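Local coordinates for protein 2-hydroxyhepta-2,4-diene-1,7-dioate isomerase (Mycobacterium abscessus, PDB 3RR6) that is of unproven function but belongs to the fumarylacetoacetate hydrolase family and probably acts as a metal-binding isomerase or acetylpyruvate hydrolase, at residues A[59-64]-A[176-181]; A[66-71]-A[219-224]; A[121-126]-A[139-144]. All blocks are in the same frame, centred on the assembly; numbering follows the deposited sequence.

Contact 1: residues A[59-64]-A[176-181]. With EDO (1,2-ethanediol), chain P.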
loop_
_atom_site.group_PDB
_atom_site.type_symbol
_atom_site.label_atom_id
_atom_site.label_comp_id
_atom_site.label_asym_id
_atom_site.label_seq_id
_atom_site.Cartn_x
_atom_site.Cartn_y
_atom_site.Cartn_z
ATOM N N LEU A 59 2.280 -6.091 12.036
ATOM C CA LEU A 59 1.011 -5.379 11.884
ATOM C C LEU A 59 1.099 -4.479 10.659
ATOM O O LEU A 59 2.124 -4.454 9.982
ATOM C CB LEU A 59 0.759 -4.523 13.124
ATOM C CG LEU A 59 0.835 -5.238 14.472
ATOM C CD1 LEU A 59 0.677 -4.248 15.603
ATOM C CD2 LEU A 59 -0.228 -6.332 14.538
ATOM N N ALA A 60 0.045 -3.721 10.358
ATOM C CA ALA A 60 0.177 -2.680 9.339
ATOM C C ALA A 60 1.317 -1.762 9.774
ATOM O O ALA A 60 1.435 -1.458 10.960
ATOM C CB ALA A 60 -1.108 -1.885 9.180
ATOM N N PRO A 61 2.171 -1.336 8.830
ATOM C CA PRO A 61 3.445 -0.719 9.246
ATOM C C PRO A 61 3.402 0.740 9.697
ATOM O O PRO A 61 4.434 1.271 10.122
ATOM C CB PRO A 61 4.310 -0.850 7.990
ATOM C CG PRO A 61 3.338 -0.903 6.869
ATOM C CD PRO A 61 2.187 -1.701 7.403
ATOM N N ILE A 62 2.247 1.382 9.593
ATOM C CA ILE A 62 2.136 2.802 9.920
ATOM C C ILE A 62 0.703 3.108 10.336
ATOM O O ILE A 62 -0.230 2.406 9.933
ATOM C CB ILE A 62 2.554 3.661 8.690
ATOM C CG1 ILE A 62 2.985 5.060 9.110
ATOM C CG2 ILE A 62 1.443 3.698 7.653
ATOM C CD1 ILE A 62 4.415 5.137 9.555
ATOM N N LEU A 63 0.546 4.132 11.168
ATOM C CA LEU A 63 -0.752 4.678 11.514
ATOM C C LEU A 63 -1.027 5.855 10.575
ATOM O O LEU A 63 -0.434 6.929 10.722
ATOM C CB LEU A 63 -0.746 5.137 12.976
ATOM C CG LEU A 63 -0.464 4.032 14.000
ATOM C CD1 LEU A 63 -0.425 4.632 15.416
ATOM C CD2 LEU A 63 -1.502 2.938 13.881
ATOM N N ALA A 64 -1.865 5.613 9.567
ATOM C CA ALA A 64 -2.180 6.608 8.537
ATOM C C ALA A 64 -3.425 7.385 8.887
ATOM O O ALA A 64 -4.416 6.796 9.318
ATOM C CB ALA A 64 -2.394 5.907 7.175
ATOM N N PRO A 176 4.535 -5.606 4.071
ATOM C CA PRO A 176 4.811 -6.017 5.462
ATOM C C PRO A 176 5.613 -5.004 6.282
ATOM O O PRO A 176 5.665 -5.101 7.509
ATOM C CB PRO A 176 5.630 -7.293 5.277
ATOM C CG PRO A 176 6.344 -7.067 4.009
ATOM C CD PRO A 176 5.378 -6.351 3.119
ATOM N N TRP A 177 6.244 -4.063 5.590
ATOM C CA TRP A 177 7.106 -3.055 6.198
ATOM C C TRP A 177 7.363 -1.972 5.174
ATOM O O TRP A 177 7.061 -2.142 3.989
ATOM C CB TRP A 177 8.439 -3.661 6.683
ATOM C CG TRP A 177 9.066 -4.625 5.726
ATOM C CD1 TRP A 177 9.527 -4.363 4.466
ATOM C CD2 TRP A 177 9.301 -6.016 5.955
ATOM N NE1 TRP A 177 10.013 -5.516 3.889
ATOM C CE2 TRP A 177 9.898 -6.541 4.789
ATOM C CE3 TRP A 177 9.053 -6.878 7.034
ATOM C CZ2 TRP A 177 10.250 -7.893 4.665
ATOM C CZ3 TRP A 177 9.423 -8.231 6.914
ATOM C CH2 TRP A 177 10.006 -8.714 5.733
ATOM N N ILE A 178 7.952 -0.873 5.633
ATOM C CA ILE A 178 8.237 0.283 4.797
ATOM C C ILE A 178 9.732 0.340 4.525
ATOM O O ILE A 178 10.521 0.388 5.463
ATOM C CB ILE A 178 7.787 1.566 5.510
ATOM C CG1 ILE A 178 6.273 1.564 5.687
ATOM C CG2 ILE A 178 8.226 2.820 4.739
ATOM C CD1 ILE A 178 5.772 2.518 6.765
ATOM N N VAL A 179 10.119 0.346 3.250
ATOM C CA VAL A 179 11.541 0.406 2.869
ATOM C C VAL A 179 11.905 1.846 2.569
ATOM O O VAL A 179 11.286 2.478 1.714
ATOM C CB VAL A 179 11.838 -0.491 1.655
ATOM C CG1 VAL A 179 13.331 -0.469 1.317
ATOM C CG2 VAL A 179 11.376 -1.916 1.942
ATOM N N THR A 180 12.893 2.380 3.283
ATOM C CA THR A 180 13.192 3.806 3.204
ATOM C C THR A 180 14.263 4.198 2.194
ATOM O O THR A 180 14.396 5.386 1.906
ATOM C CB THR A 180 13.653 4.349 4.555
ATOM O OG1 THR A 180 14.901 3.722 4.900
ATOM C CG2 THR A 180 12.605 4.110 5.620
ATOM N N ASP A 181 15.025 3.238 1.673
ATOM C CA ASP A 181 16.129 3.568 0.747
ATOM C C ASP A 181 15.904 3.050 -0.683
ATOM O O ASP A 181 16.858 2.820 -1.433
ATOM C CB ASP A 181 17.474 3.083 1.323
ATOM C CG ASP A 181 17.501 1.584 1.641
ATOM O OD1 ASP A 181 16.434 0.932 1.747
ATOM O OD2 ASP A 181 18.625 1.046 1.800
HETATM C C1 EDO P . 3.979 4.859 13.066
HETATM O O1 EDO P . 2.784 5.523 12.630
HETATM C C2 EDO P . 5.077 5.880 13.359
HETATM O O2 EDO P . 5.104 6.187 14.757
HETATM O O HOH W 1 4.786 -3.726 9.847
#

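Contact 2: residues A[66-71]-A[219-224]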
loop_
_atom_site.group_PDB
_atom_site.type_symbol
_atom_site.label_atom_id
_atom_site.label_comp_id
_atom_site.label_asym_id
_atom_site.label_seq_id
_atom_site.Cartn_x
_atom_site.Cartn_y
_atom_site.Cartn_z
ATOM N N LYS A 66 -5.106 9.054 6.552
ATOM C CA LYS A 66 -5.936 8.761 5.399
ATOM C C LYS A 66 -5.131 7.956 4.398
ATOM O O LYS A 66 -3.894 7.964 4.446
ATOM C CB LYS A 66 -6.478 10.038 4.749
ATOM C CG LYS A 66 -5.420 11.017 4.241
ATOM C CD LYS A 66 -6.077 12.263 3.644
ATOM C CE LYS A 66 -5.114 13.416 3.378
ATOM N NZ LYS A 66 -4.432 13.942 4.598
ATOM N N VAL A 67 -5.853 7.252 3.533
ATOM C CA VAL A 67 -5.287 6.531 2.402
ATOM C C VAL A 67 -5.881 7.165 1.148
ATOM O O VAL A 67 -7.103 7.204 0.977
ATOM C CB VAL A 67 -5.630 5.020 2.423
ATOM C CG1 VAL A 67 -5.076 4.323 1.188
ATOM C CG2 VAL A 67 -5.125 4.368 3.718
ATOM N N VAL A 68 -5.021 7.698 0.290
ATOM C CA VAL A 68 -5.444 8.225 -0.997
ATOM C C VAL A 68 -4.995 7.198 -2.024
ATOM O O VAL A 68 -3.972 6.540 -1.839
ATOM C CB VAL A 68 -4.814 9.613 -1.267
ATOM C CG1 VAL A 68 -5.334 10.210 -2.577
ATOM C CG2 VAL A 68 -5.093 10.560 -0.102
ATOM N N ALA A 69 -5.784 7.009 -3.071
ATOM C CA ALA A 69 -5.476 5.998 -4.075
ATOM C C ALA A 69 -5.728 6.517 -5.479
ATOM O O ALA A 69 -6.635 7.320 -5.710
ATOM C CB ALA A 69 -6.287 4.729 -3.831
ATOM N N MET A 70 -4.875 6.071 -6.397
ATOM C CA MET A 70 -5.027 6.348 -7.822
ATOM C C MET A 70 -5.901 5.297 -8.492
ATOM O O MET A 70 -5.806 4.115 -8.175
ATOM C CB MET A 70 -3.656 6.293 -8.494
ATOM C CG MET A 70 -2.701 7.407 -8.101
ATOM S SD MET A 70 -3.058 8.968 -8.909
ATOM C CE MET A 70 -2.619 8.517 -10.606
ATOM N N GLY A 71 -6.708 5.712 -9.457
ATOM C CA GLY A 71 -7.336 4.735 -10.357
ATOM C C GLY A 71 -6.293 4.210 -11.334
ATOM O O GLY A 71 -5.411 4.945 -11.724
ATOM N N ALA A 219 -1.459 18.990 -4.221
ATOM C CA ALA A 219 -2.060 20.231 -4.694
ATOM C C ALA A 219 -3.509 20.343 -4.213
ATOM O O ALA A 219 -4.025 21.448 -4.017
ATOM C CB ALA A 219 -2.007 20.297 -6.227
ATOM N N VAL A 220 -4.154 19.193 -4.040
ATOM C CA VAL A 220 -5.540 19.127 -3.549
ATOM C C VAL A 220 -5.602 19.263 -2.037
ATOM O O VAL A 220 -6.293 20.136 -1.524
ATOM C CB VAL A 220 -6.211 17.797 -3.940
ATOM C CG1 VAL A 220 -7.663 17.760 -3.467
ATOM C CG2 VAL A 220 -6.176 17.596 -5.442
ATOM N N MET A 221 -4.870 18.404 -1.328
ATOM C CA MET A 221 -5.035 18.254 0.121
ATOM C C MET A 221 -3.693 18.201 0.829
ATOM O O MET A 221 -2.717 17.640 0.309
ATOM C CB MET A 221 -5.836 16.987 0.444
ATOM C CG MET A 221 -5.231 15.701 -0.080
ATOM S SD MET A 221 -6.360 14.292 0.075
ATOM C CE MET A 221 -7.525 14.649 -1.248
ATOM N N THR A 222 -3.660 18.770 2.026
ATOM C CA THR A 222 -2.514 18.615 2.910
ATOM C C THR A 222 -2.306 17.132 3.233
ATOM O O THR A 222 -3.258 16.389 3.504
ATOM C CB THR A 222 -2.708 19.412 4.203
ATOM O OG1 THR A 222 -2.663 20.814 3.913
ATOM C CG2 THR A 222 -1.623 19.083 5.225
ATOM N N LEU A 223 -1.043 16.706 3.181
ATOM C CA LEU A 223 -0.652 15.348 3.539
ATOM C C LEU A 223 0.093 15.399 4.871
ATOM O O LEU A 223 0.851 16.336 5.138
ATOM C CB LEU A 223 0.226 14.741 2.457
ATOM C CG LEU A 223 -0.476 14.504 1.113
ATOM C CD1 LEU A 223 0.527 14.155 0.024
ATOM C CD2 LEU A 223 -1.538 13.410 1.258
ATOM N N LEU A 224 -0.156 14.408 5.714
ATOM C CA LEU A 224 0.438 14.342 7.051
ATOM C C LEU A 224 1.399 13.152 7.122
ATOM O O LEU A 224 1.230 12.183 6.390
ATOM C CB LEU A 224 -0.672 14.192 8.089
ATOM C CG LEU A 224 -1.698 15.334 8.084
ATOM C CD1 LEU A 224 -2.875 15.029 9.007
ATOM C CD2 LEU A 224 -1.028 16.666 8.436
#

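Contact 3: residues A[121-126]-A[139-144]. With EDO (1,2-ethanediol), chain G.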
loop_
_atom_site.group_PDB
_atom_site.type_symbol
_atom_site.label_atom_id
_atom_site.label_comp_id
_atom_site.label_asym_id
_atom_site.label_seq_id
_atom_site.Cartn_x
_atom_site.Cartn_y
_atom_site.Cartn_z
ATOM N N LEU A 121 1.841 -0.552 -5.390
ATOM C CA LEU A 121 2.913 0.111 -4.646
ATOM C C LEU A 121 2.311 1.236 -3.811
ATOM O O LEU A 121 1.534 2.048 -4.327
ATOM C CB LEU A 121 3.955 0.690 -5.607
ATOM C CG LEU A 121 5.077 1.503 -4.957
ATOM C CD1 LEU A 121 6.031 0.585 -4.205
ATOM C CD2 LEU A 121 5.839 2.328 -6.008
ATOM N N ALA A 122 2.672 1.281 -2.527
ATOM C CA ALA A 122 2.174 2.294 -1.600
ATOM C C ALA A 122 3.265 3.272 -1.196
ATOM O O ALA A 122 4.319 2.868 -0.721
ATOM C CB ALA A 122 1.598 1.615 -0.338
ATOM N N ILE A 123 2.995 4.560 -1.381
ATOM C CA ILE A 123 3.856 5.641 -0.893
ATOM C C ILE A 123 3.452 5.959 0.543
ATOM O O ILE A 123 2.265 6.101 0.837
ATOM C CB ILE A 123 3.616 6.917 -1.717
ATOM C CG1 ILE A 123 3.929 6.710 -3.198
ATOM C CG2 ILE A 123 4.434 8.105 -1.171
ATOM C CD1 ILE A 123 3.303 7.793 -4.073
ATOM N N VAL A 124 4.426 6.085 1.439
ATOM C CA VAL A 124 4.163 6.547 2.796
ATOM C C VAL A 124 4.815 7.915 2.984
ATOM O O VAL A 124 6.038 8.063 2.840
ATOM C CB VAL A 124 4.652 5.564 3.877
ATOM C CG1 VAL A 124 4.247 6.076 5.274
ATOM C CG2 VAL A 124 4.099 4.138 3.619
ATOM N N ILE A 125 3.993 8.913 3.307
ATOM C CA ILE A 125 4.443 10.299 3.507
ATOM C C ILE A 125 5.162 10.440 4.848
ATOM O O ILE A 125 4.774 9.825 5.845
ATOM C CB ILE A 125 3.227 11.263 3.425
ATOM C CG1 ILE A 125 2.582 11.176 2.033
ATOM C CG2 ILE A 125 3.586 12.697 3.818
ATOM C CD1 ILE A 125 3.437 11.669 0.877
ATOM N N GLY A 126 6.250 11.212 4.854
ATOM C CA GLY A 126 7.070 11.380 6.051
ATOM C C GLY A 126 7.122 12.774 6.660
ATOM O O GLY A 126 7.688 12.939 7.737
ATOM N N GLU A 139 11.833 14.049 -0.823
ATOM C CA GLU A 139 12.176 14.608 0.488
ATOM C C GLU A 139 10.997 14.583 1.471
ATOM O O GLU A 139 11.201 14.748 2.673
ATOM C CB GLU A 139 12.805 16.011 0.367
ATOM C CG GLU A 139 11.871 17.137 -0.000
ATOM C CD GLU A 139 12.579 18.464 -0.218
ATOM O OE1 GLU A 139 13.827 18.493 -0.217
ATOM O OE2 GLU A 139 11.883 19.480 -0.396
ATOM N N ASN A 140 9.780 14.362 0.964
ATOM C CA ASN A 140 8.565 14.273 1.780
ATOM C C ASN A 140 8.056 12.850 1.959
ATOM O O ASN A 140 7.025 12.651 2.606
ATOM C CB ASN A 140 7.459 15.126 1.159
ATOM C CG ASN A 140 7.755 16.609 1.276
ATOM O OD1 ASN A 140 7.665 17.177 2.363
ATOM N ND2 ASN A 140 8.167 17.229 0.168
ATOM N N ILE A 141 8.768 11.882 1.389
ATOM C CA ILE A 141 8.384 10.472 1.433
ATOM C C ILE A 141 9.245 9.714 2.437
ATOM O O ILE A 141 10.483 9.726 2.350
ATOM C CB ILE A 141 8.473 9.838 0.024
ATOM C CG1 ILE A 141 7.379 10.435 -0.881
ATOM C CG2 ILE A 141 8.377 8.302 0.103
ATOM C CD1 ILE A 141 7.542 10.086 -2.375
ATOM N N LEU A 142 8.593 9.067 3.402
ATOM C CA LEU A 142 9.285 8.169 4.329
ATOM C C LEU A 142 9.868 6.960 3.601
ATOM O O LEU A 142 11.056 6.628 3.751
ATOM C CB LEU A 142 8.323 7.710 5.430
ATOM C CG LEU A 142 8.867 6.683 6.417
ATOM C CD1 LEU A 142 10.041 7.270 7.193
ATOM C CD2 LEU A 142 7.772 6.210 7.380
ATOM N N GLY A 143 9.024 6.297 2.822
ATOM C CA GLY A 143 9.425 5.123 2.074
ATOM C C GLY A 143 8.230 4.464 1.422
ATOM O O GLY A 143 7.174 5.089 1.267
ATOM N N TYR A 144 8.408 3.200 1.051
ATOM C CA TYR A 144 7.430 2.485 0.220
ATOM C C TYR A 144 7.053 1.176 0.868
ATOM O O TYR A 144 7.879 0.520 1.497
ATOM C CB TYR A 144 7.986 2.225 -1.187
ATOM C CG TYR A 144 8.362 3.509 -1.868
ATOM C CD1 TYR A 144 7.414 4.255 -2.551
ATOM C CD2 TYR A 144 9.639 4.029 -1.745
ATOM C CE1 TYR A 144 7.737 5.460 -3.134
ATOM C CE2 TYR A 144 9.969 5.250 -2.322
ATOM C CZ TYR A 144 9.017 5.957 -3.003
ATOM O OH TYR A 144 9.344 7.168 -3.569
HETATM C C1 EDO G . 12.497 10.947 4.011
HETATM O O1 EDO G . 12.783 11.177 2.616
HETATM C C2 EDO G . 11.902 12.169 4.712
HETATM O O2 EDO G . 10.470 12.234 4.604
#

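Contact 1: residues A[59-64]-A[176-181]
The backbone oxygens of Leu59 and Pro176 are joined through one water molecule, which lies within hydrogen-bonding distance of both, 2.8 Å from Leu59 O and 2.9 Å from Pro176 O. The two carbonyl oxygens are too far apart to touch, and with no direct hydrogen bond between 59-64 and 176-181 this water bridges them. Beside it the contact is apolar. CG1 and CD1 of Ile178 cross the CB-CG edge of Pro61 obliquely, CD1 reaching 3.9 Å from Pro61 CB. With CG1 turned anti to the carbonyl carbon (chi1 -65°), the ethyl arm of Ile178 extends from the strand to the loop, and its CD1 methyl also lies 3.9 Å from Ile62 CB. The same methyl stands 3.8 Å from Pro61 O, a buried carbonyl oxygen without a hydrogen-bonding partner in the model. Pro61 CB further rests 4.0 Å from the backbone CA of Trp177. Ile62 directs its own ethyl arm elsewhere: CG1 is anti to the backbone N (chi1 -157°), and CD1 comes 3.5 Å from O1 of a bound 1,2-ethanediol, probably from the crystallisation liquor. That oxygen accepts a nearly straight bond from Leu63 N (3.0 Å, 170°). Pro176, preceded by a cis peptide bond, lays CG over the centre of the Trp177 ring, and Trp177 NE1 is bonded to Ile253 O. Thr145 of strand 141-152 touches both Pro61 and Ile178. The arrangement packs a connecting loop, through proline and isoleucine, against a strand: in the buried interior it joins the chain leaving the N-terminal Rv2993c-like part to strand 172-179 of the fumarylacetoacetate hydrolase-type part.

Contact 2: residues A[66-71]-A[219-224]
Lys66 lays the far end of its chain along Met221, the two side chains sliding past each other in opposite directions, with Lys66 CE 3.6 Å from Met221 SD. The lysine leaves the backbone with CG between N and the carbonyl carbon (chi1 60°), runs extended to CE and bends only at its last torsion, which turns the ammonium group to the backbone of 219-224. There Lys66 NZ donates to Thr222 O at 2.9 Å, meeting the oxygen in the carbonyl plane. The same nitrogen forms a salt bridge with Asp227, whose carboxylate also accepts from Leu224 N; a carbonyl and a carboxylate thus hold the ammonium group, which would probably stabilise its positive charge. The rest of the contact is apolar. Val68 CG2 approaches the thioether of Met221, 3.9 Å from SD, so the sulfur lies against both a lysine methylene and a valine methyl. Leu223 adds its CD2 methyl, 4.2 Å from Lys66 CE. Strand 67-70 runs between strand 91-94, antiparallel to it, and strand 228-230, parallel to it, while helix 210-220 covers the face bearing Val68, which also touches Val217. Residues 221-224 carry the chain away from the end of that helix toward strand 228-230, with Leu223 packed on Val217 and Ile229.

Contact 3: residues A[121-126]-A[139-144]
Backbone hydrogen bonds join Val124 to Gly143 and Leu142 in an antiparallel pairing. Val124 N donates to Gly143 O at 2.9 Å. Val124 O in turn receives Leu142 N at 2.8 Å on a bent path (131°). A weak bond from Gly143 N, 3.5 Å long, reaches the same Val124 O. Two residues therefore face one, and the register slips by a residue before Ile125 meets Ile141. Past the slip, Gly126 N gives Asn140 O a nearly straight bond of 2.8 Å (175°), although the donor stands tilted from the carbonyl plane. At the other end a CA-H...O contact brings Tyr144 CA to Ala122 O. Among apolar groups, Ile123 and Tyr144 lie side by side, CG1 of the isoleucine 4.0 Å from CE1 of the ring, and Ile123 CG2 packs 3.8 Å from Ile141 CG1. Val124, on the opposite face from Ile123, has Leu142 alongside it, pointing the same way. With CG anti to the backbone N (chi1 175°), Leu142 turns CD2 to Val124 CG1, 4.1 Å away. Leu121 CD1 closes on Tyr144 CB, 4.0 Å away. Val210 of helix 210-220 touches Ile123, Ile141 and Tyr144. This is a classic beta bulge, formed by Leu142 and Gly143 opposite Val124, between strands 115-125 and 141-152 of the fumarylacetoacetate hydrolase-family fold.

After the strands of the N-terminal part, the chain passes through 59-64 and, one residue on, 66-71; their partners come much later. Residues 121-126 and 139-144 then pair after a short excursion, so contact 3 is the local closure, nested inside the long loops closed by contacts 1 and 2. Those two cross, because 176-181 returns to 59-64 before 219-224 reaches 66-71. Contacts 1 and 3 meet directly, strands 172-179 and 141-152 being neighbours, with a probable hydrogen bond from Val179 N to Tyr144 O. Contacts 2 and 3 touch through Leu223 and Leu224 against Ile125, tying the exit of helix 210-220 to strand 115-125.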